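Local coordinates for Ras-associated and pleckstrin homology domains-containing protein 1 (Homo sapiens, PDB 4GN1) that mediates localized membrane signals, is implicated in regulating lamellipodial dynamics and targets EVL and VASP to the leading edge of the cell, at residues 46-51 with 89-94; 61-66 with 234-239. All blocks are in the same frame, centred on the assembly; numbering follows the deposited sequence.

Contact 1: residues 46-51 with 89-94; sequences DWSLVE and IEKYAL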
ATOM      1  N   ASP A  46     -11.695  -3.905  -9.044  1.00 28.94           N
ATOM      2  CA  ASP A  46     -10.242  -3.916  -9.298  1.00 27.87           C
ATOM      3  C   ASP A  46      -9.645  -2.716 -10.057  1.00 25.68           C
ATOM      4  O   ASP A  46      -8.408  -2.563 -10.106  1.00 23.99           O
ATOM      5  CB  ASP A  46      -9.825  -5.200 -10.004  1.00 31.05           C
ATOM      6  CG  ASP A  46      -9.888  -6.412  -9.090  1.00 34.79           C
ATOM      7  OD1 ASP A  46      -9.476  -6.315  -7.904  1.00 38.14           O
ATOM      8  OD2 ASP A  46     -10.349  -7.467  -9.558  1.00 35.68           O
ATOM      9  N   TRP A  47     -10.505  -1.892 -10.659  1.00 23.52           N
ATOM     10  CA  TRP A  47     -10.049  -0.626 -11.231  1.00 21.95           C
ATOM     11  C   TRP A  47      -9.491   0.239 -10.149  1.00 20.79           C
ATOM     12  O   TRP A  47     -10.099   0.407  -9.098  1.00 22.15           O
ATOM     13  CB  TRP A  47     -11.148   0.083 -12.025  1.00 21.30           C
ATOM     14  CG  TRP A  47     -11.433  -0.671 -13.299  1.00 22.34           C
ATOM     15  CD1 TRP A  47     -12.494  -1.528 -13.553  1.00 23.42           C
ATOM     16  CD2 TRP A  47     -10.605  -0.725 -14.512  1.00 22.35           C
ATOM     17  NE1 TRP A  47     -12.396  -2.074 -14.816  1.00 24.34           N
ATOM     18  CE2 TRP A  47     -11.295  -1.632 -15.442  1.00 23.56           C
ATOM     19  CE3 TRP A  47      -9.424  -0.118 -14.915  1.00 21.81           C
ATOM     20  CZ2 TRP A  47     -10.801  -1.910 -16.705  1.00 24.33           C
ATOM     21  CZ3 TRP A  47      -8.934  -0.400 -16.199  1.00 22.96           C
ATOM     22  CH2 TRP A  47      -9.609  -1.275 -17.073  1.00 24.16           C
ATOM     23  N   SER A  48      -8.304   0.773 -10.391  1.00 19.22           N
ATOM     24  CA  SER A  48      -7.555   1.440  -9.357  1.00 17.90           C
ATOM     25  C   SER A  48      -6.960   2.738  -9.862  1.00 16.57           C
ATOM     26  O   SER A  48      -6.735   2.924 -11.055  1.00 16.41           O
ATOM     27  CB  SER A  48      -6.426   0.523  -8.881  1.00 18.91           C
ATOM     28  OG  SER A  48      -6.941  -0.693  -8.333  1.00 20.84           O
ATOM     29  N   LEU A  49      -6.697   3.634  -8.936  1.00 15.49           N
ATOM     30  CA  LEU A  49      -5.970   4.830  -9.252  1.00 15.30           C
ATOM     31  C   LEU A  49      -4.658   4.704  -8.515  1.00 15.79           C
ATOM     32  O   LEU A  49      -4.608   4.455  -7.288  1.00 15.43           O
ATOM     33  CB  LEU A  49      -6.731   6.078  -8.826  1.00 14.45           C
ATOM     34  CG  LEU A  49      -6.291   7.391  -9.477  1.00 14.57           C
ATOM     35  CD1 LEU A  49      -6.558   7.464 -10.988  1.00 14.61           C
ATOM     36  CD2 LEU A  49      -6.980   8.546  -8.767  1.00 14.02           C
ATOM     37  N   VAL A  50      -3.594   4.853  -9.286  1.00 16.33           N
ATOM     38  CA  VAL A  50      -2.253   4.615  -8.819  1.00 16.60           C
ATOM     39  C   VAL A  50      -1.472   5.915  -8.999  1.00 17.14           C
ATOM     40  O   VAL A  50      -1.597   6.569 -10.047  1.00 16.65           O
ATOM     41  CB  VAL A  50      -1.626   3.501  -9.685  1.00 17.33           C
ATOM     42  CG1 VAL A  50      -0.178   3.249  -9.301  1.00 17.42           C
ATOM     43  CG2 VAL A  50      -2.464   2.223  -9.621  1.00 16.79           C
ATOM     44  N   GLU A  51      -0.684   6.302  -7.990  1.00 17.88           N
ATOM     45  CA  GLU A  51       0.248   7.438  -8.156  1.00 18.68           C
ATOM     46  C   GLU A  51       1.678   6.937  -8.193  1.00 19.46           C
ATOM     47  O   GLU A  51       2.009   5.979  -7.481  1.00 19.74           O
ATOM     48  CB  GLU A  51       0.061   8.533  -7.075  1.00 19.32           C
ATOM     49  CG  GLU A  51       0.530   8.192  -5.662  1.00 19.98           C
ATOM     50  CD  GLU A  51       0.306   9.313  -4.653  1.00 20.21           C
ATOM     51  OE1 GLU A  51       0.197   9.017  -3.455  1.00 21.39           O
ATOM     52  OE2 GLU A  51       0.220  10.492  -5.030  1.00 21.50           O
ATOM     53  N   ILE A  89      -4.998  -6.119  -9.177  1.00 30.41           N
ATOM     54  CA  ILE A  89      -5.570  -7.177  -8.304  1.00 31.30           C
ATOM     55  C   ILE A  89      -5.119  -7.019  -6.861  1.00 30.71           C
ATOM     56  O   ILE A  89      -5.886  -7.319  -5.952  1.00 31.66           O
ATOM     57  CB  ILE A  89      -5.355  -8.622  -8.829  1.00 32.61           C
ATOM     58  CG1 ILE A  89      -3.876  -9.034  -8.798  1.00 32.92           C
ATOM     59  CG2 ILE A  89      -5.992  -8.761 -10.217  1.00 33.36           C
ATOM     60  CD1 ILE A  89      -3.598 -10.431  -9.326  1.00 34.61           C
ATOM     61  N   GLU A  90      -3.909  -6.493  -6.662  1.00 29.46           N
ATOM     62  CA  GLU A  90      -3.394  -6.236  -5.324  1.00 29.76           C
ATOM     63  C   GLU A  90      -4.382  -5.492  -4.415  1.00 30.33           C
ATOM     64  O   GLU A  90      -4.335  -5.678  -3.198  1.00 30.68           O
ATOM     65  CB  GLU A  90      -2.096  -5.419  -5.351  1.00 29.72           C
ATOM     66  CG  GLU A  90      -0.894  -6.073  -5.984  1.00 31.01           C
ATOM     67  CD  GLU A  90      -0.520  -5.456  -7.321  1.00 31.95           C
ATOM     68  OE1 GLU A  90       0.651  -5.597  -7.716  1.00 34.81           O
ATOM     69  OE2 GLU A  90      -1.375  -4.831  -7.977  1.00 31.10           O
ATOM     70  N   LYS A  91      -5.255  -4.642  -4.977  1.00 29.41           N
ATOM     71  CA  LYS A  91      -6.066  -3.743  -4.121  1.00 27.31           C
ATOM     72  C   LYS A  91      -7.014  -4.499  -3.191  1.00 25.63           C
ATOM     73  O   LYS A  91      -7.075  -4.212  -2.002  1.00 25.08           O
ATOM     74  CB  LYS A  91      -6.826  -2.656  -4.927  1.00 27.11           C
ATOM     75  CG  LYS A  91      -7.606  -1.688  -4.024  1.00 28.10           C
ATOM     76  CD  LYS A  91      -8.227  -0.483  -4.749  1.00 30.33           C
ATOM     77  CE  LYS A  91      -9.375  -0.866  -5.704  1.00 28.63           C
ATOM     78  NZ  LYS A  91     -10.013   0.317  -6.344  1.00 25.86           N
ATOM     79  N   TYR A  92      -7.761  -5.447  -3.733  1.00 25.08           N
ATOM     80  CA  TYR A  92      -8.676  -6.210  -2.890  1.00 26.30           C
ATOM     81  C   TYR A  92      -8.351  -7.699  -2.773  1.00 26.92           C
ATOM     82  O   TYR A  92      -9.210  -8.493  -2.382  1.00 28.27           O
ATOM     83  CB  TYR A  92     -10.133  -5.980  -3.309  1.00 25.80           C
ATOM     84  CG  TYR A  92     -10.564  -4.562  -3.027  1.00 25.80           C
ATOM     85  CD1 TYR A  92     -10.441  -4.011  -1.733  1.00 25.25           C
ATOM     86  CD2 TYR A  92     -11.065  -3.752  -4.043  1.00 24.72           C
ATOM     87  CE1 TYR A  92     -10.815  -2.707  -1.472  1.00 24.21           C
ATOM     88  CE2 TYR A  92     -11.445  -2.454  -3.789  1.00 24.22           C
ATOM     89  CZ  TYR A  92     -11.321  -1.938  -2.506  1.00 24.24           C
ATOM     90  OH  TYR A  92     -11.683  -0.640  -2.280  1.00 24.05           O
ATOM     91  N   ALA A  93      -7.116  -8.074  -3.101  1.00 27.04           N
ATOM     92  CA  ALA A  93      -6.703  -9.478  -3.017  1.00 28.76           C
ATOM     93  C   ALA A  93      -7.049  -9.972  -1.609  1.00 30.42           C
ATOM     94  O   ALA A  93      -7.884 -10.857  -1.436  1.00 31.46           O
ATOM     95  CB  ALA A  93      -5.216  -9.643  -3.311  1.00 27.57           C
ATOM     96  N   LEU A  94      -6.455  -9.319  -0.616  1.00 30.54           N
ATOM     97  CA  LEU A  94      -6.716  -9.571   0.793  1.00 31.17           C
ATOM     98  C   LEU A  94      -8.185  -9.874   1.147  1.00 31.31           C
ATOM     99  O   LEU A  94      -8.466 -10.702   2.014  1.00 33.17           O
ATOM    100  CB  LEU A  94      -6.198  -8.374   1.600  1.00 30.93           C
ATOM    101  CG  LEU A  94      -6.858  -8.066   2.934  1.00 31.55           C
ATOM    102  CD1 LEU A  94      -6.231  -8.974   3.976  1.00 33.47           C
ATOM    103  CD2 LEU A  94      -6.667  -6.613   3.324  1.00 31.32           C
TER

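Contact 2: residues 61-66 with 234-239; sequences IFEDHE and GIRIAK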
ATOM      1  N   ILE A  61      -1.222   2.292  -4.810  1.00 14.71           N
ATOM      2  CA  ILE A  61      -2.630   2.342  -5.119  1.00 14.01           C
ATOM      3  C   ILE A  61      -3.300   3.111  -3.987  1.00 13.51           C
ATOM      4  O   ILE A  61      -3.190   2.729  -2.832  1.00 13.37           O
ATOM      5  CB  ILE A  61      -3.217   0.929  -5.221  1.00 14.41           C
ATOM      6  CG1 ILE A  61      -2.456   0.116  -6.259  1.00 14.68           C
ATOM      7  CG2 ILE A  61      -4.725   0.967  -5.516  1.00 14.20           C
ATOM      8  CD1 ILE A  61      -2.405  -1.368  -5.953  1.00 15.57           C
ATOM      9  N   PHE A  62      -3.947   4.224  -4.318  1.00 13.11           N
ATOM     10  CA  PHE A  62      -4.708   4.999  -3.340  1.00 12.85           C
ATOM     11  C   PHE A  62      -5.768   4.109  -2.755  1.00 13.25           C
ATOM     12  O   PHE A  62      -6.283   3.245  -3.463  1.00 12.87           O
ATOM     13  CB  PHE A  62      -5.446   6.141  -4.027  1.00 12.65           C
ATOM     14  CG  PHE A  62      -4.569   7.259  -4.465  1.00 12.57           C
ATOM     15  CD1 PHE A  62      -3.944   8.068  -3.538  1.00 12.80           C
ATOM     16  CD2 PHE A  62      -4.377   7.511  -5.805  1.00 12.64           C
ATOM     17  CE1 PHE A  62      -3.141   9.113  -3.938  1.00 12.74           C
ATOM     18  CE2 PHE A  62      -3.581   8.567  -6.215  1.00 12.84           C
ATOM     19  CZ  PHE A  62      -2.971   9.371  -5.278  1.00 13.03           C
ATOM     20  N   GLU A  63      -6.104   4.316  -1.479  1.00 13.71           N
ATOM     21  CA  GLU A  63      -7.329   3.725  -0.962  1.00 14.74           C
ATOM     22  C   GLU A  63      -8.511   4.592  -1.414  1.00 14.88           C
ATOM     23  O   GLU A  63      -8.413   5.832  -1.535  1.00 14.08           O
ATOM     24  CB  GLU A  63      -7.307   3.561   0.566  1.00 15.37           C
ATOM     25  CG  GLU A  63      -6.005   2.990   1.146  1.00 15.37           C
ATOM     26  CD  GLU A  63      -5.632   1.596   0.633  1.00 16.05           C
ATOM     27  OE1 GLU A  63      -4.406   1.299   0.653  1.00 16.14           O
ATOM     28  OE2 GLU A  63      -6.529   0.783   0.253  1.00 15.96           O
ATOM     29  N   ASP A  64      -9.628   3.922  -1.660  1.00 15.41           N
ATOM     30  CA  ASP A  64     -10.781   4.535  -2.321  1.00 15.84           C
ATOM     31  C   ASP A  64     -11.490   5.615  -1.531  1.00 16.11           C
ATOM     32  O   ASP A  64     -12.206   6.455  -2.094  1.00 16.66           O
ATOM     33  CB  ASP A  64     -11.747   3.438  -2.737  1.00 16.41           C
ATOM     34  CG  ASP A  64     -11.210   2.640  -3.893  1.00 16.44           C
ATOM     35  OD1 ASP A  64     -10.296   3.166  -4.582  1.00 15.18           O
ATOM     36  OD2 ASP A  64     -11.686   1.495  -4.098  1.00 17.78           O
ATOM     37  N   HIS A  65     -11.254   5.609  -0.232  1.00 16.13           N
ATOM     38  CA  HIS A  65     -11.821   6.590   0.660  1.00 16.39           C
ATOM     39  C   HIS A  65     -11.063   7.873   0.722  1.00 16.05           C
ATOM     40  O   HIS A  65     -11.463   8.778   1.446  1.00 16.65           O
ATOM     41  CB  HIS A  65     -11.909   6.004   2.063  1.00 16.96           C
ATOM     42  CG  HIS A  65     -10.566   5.810   2.753  1.00 16.54           C
ATOM     43  ND1 HIS A  65     -10.143   6.606   3.784  1.00 17.03           N
ATOM     44  CD2 HIS A  65      -9.598   4.846   2.597  1.00 16.16           C
ATOM     45  CE1 HIS A  65      -8.966   6.175   4.235  1.00 16.26           C
ATOM     46  NE2 HIS A  65      -8.614   5.106   3.499  1.00 16.40           N
ATOM     47  N   GLU A  66      -9.951   7.962   0.004  1.00 15.53           N
ATOM     48  CA  GLU A  66      -9.039   9.083   0.180  1.00 15.44           C
ATOM     49  C   GLU A  66      -9.489  10.246  -0.677  1.00 15.23           C
ATOM     50  O   GLU A  66      -9.946  10.048  -1.824  1.00 14.47           O
ATOM     51  CB  GLU A  66      -7.597   8.699  -0.196  1.00 15.27           C
ATOM     52  CG  GLU A  66      -6.965   7.706   0.758  1.00 16.47           C
ATOM     53  CD  GLU A  66      -5.474   7.564   0.544  1.00 17.25           C
ATOM     54  OE1 GLU A  66      -4.713   8.498   0.963  1.00 18.91           O
ATOM     55  OE2 GLU A  66      -5.070   6.512  -0.005  1.00 16.48           O
ATOM     56  N   GLY A 234      -0.727  -6.324   5.602  1.00 27.60           N
ATOM     57  CA  GLY A 234      -0.677  -6.156   7.046  1.00 28.70           C
ATOM     58  C   GLY A 234      -0.555  -4.685   7.373  1.00 27.84           C
ATOM     59  O   GLY A 234      -1.384  -4.132   8.081  1.00 28.41           O
ATOM     60  N   ILE A 235       0.479  -4.046   6.836  1.00 27.64           N
ATOM     61  CA  ILE A 235       0.686  -2.613   7.051  1.00 26.69           C
ATOM     62  C   ILE A 235      -0.566  -1.802   6.749  1.00 24.66           C
ATOM     63  O   ILE A 235      -0.929  -0.910   7.521  1.00 24.47           O
ATOM     64  CB  ILE A 235       1.929  -2.097   6.298  1.00 27.10           C
ATOM     65  CG1 ILE A 235       3.162  -2.814   6.859  1.00 28.52           C
ATOM     66  CG2 ILE A 235       2.087  -0.575   6.442  1.00 25.94           C
ATOM     67  CD1 ILE A 235       4.416  -2.606   6.046  1.00 28.94           C
ATOM     68  N   ARG A 236      -1.250  -2.147   5.668  1.00 23.86           N
ATOM     69  CA  ARG A 236      -2.477  -1.457   5.271  1.00 22.97           C
ATOM     70  C   ARG A 236      -3.600  -1.601   6.306  1.00 24.40           C
ATOM     71  O   ARG A 236      -4.257  -0.610   6.661  1.00 23.96           O
ATOM     72  CB  ARG A 236      -2.929  -1.917   3.886  1.00 22.17           C
ATOM     73  CG  ARG A 236      -2.090  -1.326   2.754  1.00 20.78           C
ATOM     74  CD  ARG A 236      -2.376  -1.990   1.421  1.00 19.90           C
ATOM     75  NE  ARG A 236      -3.673  -1.575   0.903  1.00 19.55           N
ATOM     76  CZ  ARG A 236      -4.623  -2.393   0.477  1.00 19.41           C
ATOM     77  NH1 ARG A 236      -4.430  -3.710   0.495  1.00 20.34           N
ATOM     78  NH2 ARG A 236      -5.764  -1.881   0.025  1.00 18.73           N
ATOM     79  N   ILE A 237      -3.797  -2.818   6.808  1.00 25.58           N
ATOM     80  CA  ILE A 237      -4.789  -3.054   7.868  1.00 26.56           C
ATOM     81  C   ILE A 237      -4.513  -2.178   9.085  1.00 26.95           C
ATOM     82  O   ILE A 237      -5.371  -1.422   9.520  1.00 26.74           O
ATOM     83  CB  ILE A 237      -4.846  -4.528   8.284  1.00 27.33           C
ATOM     84  CG1 ILE A 237      -5.314  -5.353   7.087  1.00 27.08           C
ATOM     85  CG2 ILE A 237      -5.756  -4.694   9.504  1.00 28.09           C
ATOM     86  CD1 ILE A 237      -5.199  -6.849   7.274  1.00 28.57           C
ATOM     87  N   ALA A 238      -3.293  -2.272   9.590  1.00 27.53           N
ATOM     88  CA  ALA A 238      -2.856  -1.523  10.767  1.00 28.00           C
ATOM     89  C   ALA A 238      -2.898   0.000  10.571  1.00 27.08           C
ATOM     90  O   ALA A 238      -3.037   0.740  11.546  1.00 27.33           O
ATOM     91  CB  ALA A 238      -1.450  -1.956  11.136  1.00 28.96           C
ATOM     92  N   LYS A 239      -2.758   0.466   9.321  1.00 25.30           N
ATOM     93  CA  LYS A 239      -2.917   1.897   9.034  1.00 23.80           C
ATOM     94  C   LYS A 239      -4.380   2.334   8.916  1.00 23.11           C
ATOM     95  O   LYS A 239      -4.799   3.305   9.566  1.00 23.68           O
ATOM     96  CB  LYS A 239      -2.173   2.327   7.768  1.00 22.41           C
ATOM     97  CG  LYS A 239      -2.312   3.826   7.513  1.00 21.40           C
ATOM     98  CD  LYS A 239      -1.318   4.335   6.506  1.00 20.44           C
ATOM     99  CE  LYS A 239      -1.606   5.780   6.162  1.00 19.92           C
ATOM    100  NZ  LYS A 239      -1.112   6.758   7.166  1.00 19.52           N
TER

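Contact 1: residues 46-51 with 89-94
From the turn between strand 83-87 and the short helix 93-96, K91 reaches back to the start of strand 47-53 in the ubiquitin-like fold of the Ras-association domain. The one hydrogen bond between the two segments runs from K91 NZ to the carbonyl oxygen W47 O, 2.8 Å long. The ammonium group approaches that oxygen at a C=O...N angle of 147°, tilted 26° from the carbonyl plane. With CG anti to the backbone N (chi1 -177°), the lysine chain sets out toward the strand, and a bend at chi3 turns its end onto the carbonyl. D64 supplies a second, charged partner for NZ, which would probably favour the protonated amine in this buried place. Within the strand segment, the S48 hydroxyl is turned to D46 O, donating a bond of 3.0 Å from above that carbonyl plane, while D46 OD2 forms a salt bridge with K96.

Van der Waals contact accompanies these bonds. S48 OG lies alongside the lysine chain, 3.6 Å from K91 CE. D46 approaches more loosely, with OD1 4.0 Å from I89 CA. Within its own segment, K91 CG sits 3.8 Å above the centre of the Y92 ring.

Contact 2: residues 61-66 with 234-239
E63 and R236 face each other across a wide backbone gap, their CA atoms 9.4 Å apart, the glutamate opening a type I beta turn that ends at E66 and the arginine lying on helix 225-240. The space is spanned by a bidentate, side-on salt bridge. R236 NE donates to E63 OE1 at 3.0 Å and an almost straight 173°, and R236 NH2 donates to E63 OE2 at 2.8 Å. Both acceptors lie close to the guanidinium plane; OE2 receives its bond on the syn lone pair, and OE1 is met on the syn side but 22° out of the carboxylate plane. The two flat groups are nearly coplanar, 25° apart. Bends at chi2 of E63 and chi3 of R236 bring these edges together, and using two nitrogens restricts rotation of both groups.

The turn carrying the glutamate is tied by a bond from E63 N to the anti lone pair of E66 OE2, at 2.8 Å, and E66 also pairs with R60. L244 and N247 of helix 242-251 touch the E63 side chain. The buried ion pair thus joins the Ras-association domain to the C-terminal helix characteristic of a pleckstrin homology domain.

The two contacts lie with their centres about 10 Å apart, and their segments alternate along the chain: 46-51, 61-66, 89-94, then 234-239. Contact 1 joins strand 47-53 to the turn that follows strand 83-87, whereas contact 2 spans 167 intervening residues to reach the PH domain. Their main polar meeting point is D64, whose OD2 forms a salt bridge with K91 NZ, at 3.0 Å, and probably a hydrogen bond with Y92 OH, at 2.8 Å; D64 also pairs with R29 of helix 28-39. L49 and F62 share backbone bonding. A weak bond of R236 NH2 to K91 O links this cluster to the ion pair of contact 2, consistent with the RA and PH domains packing as one unit.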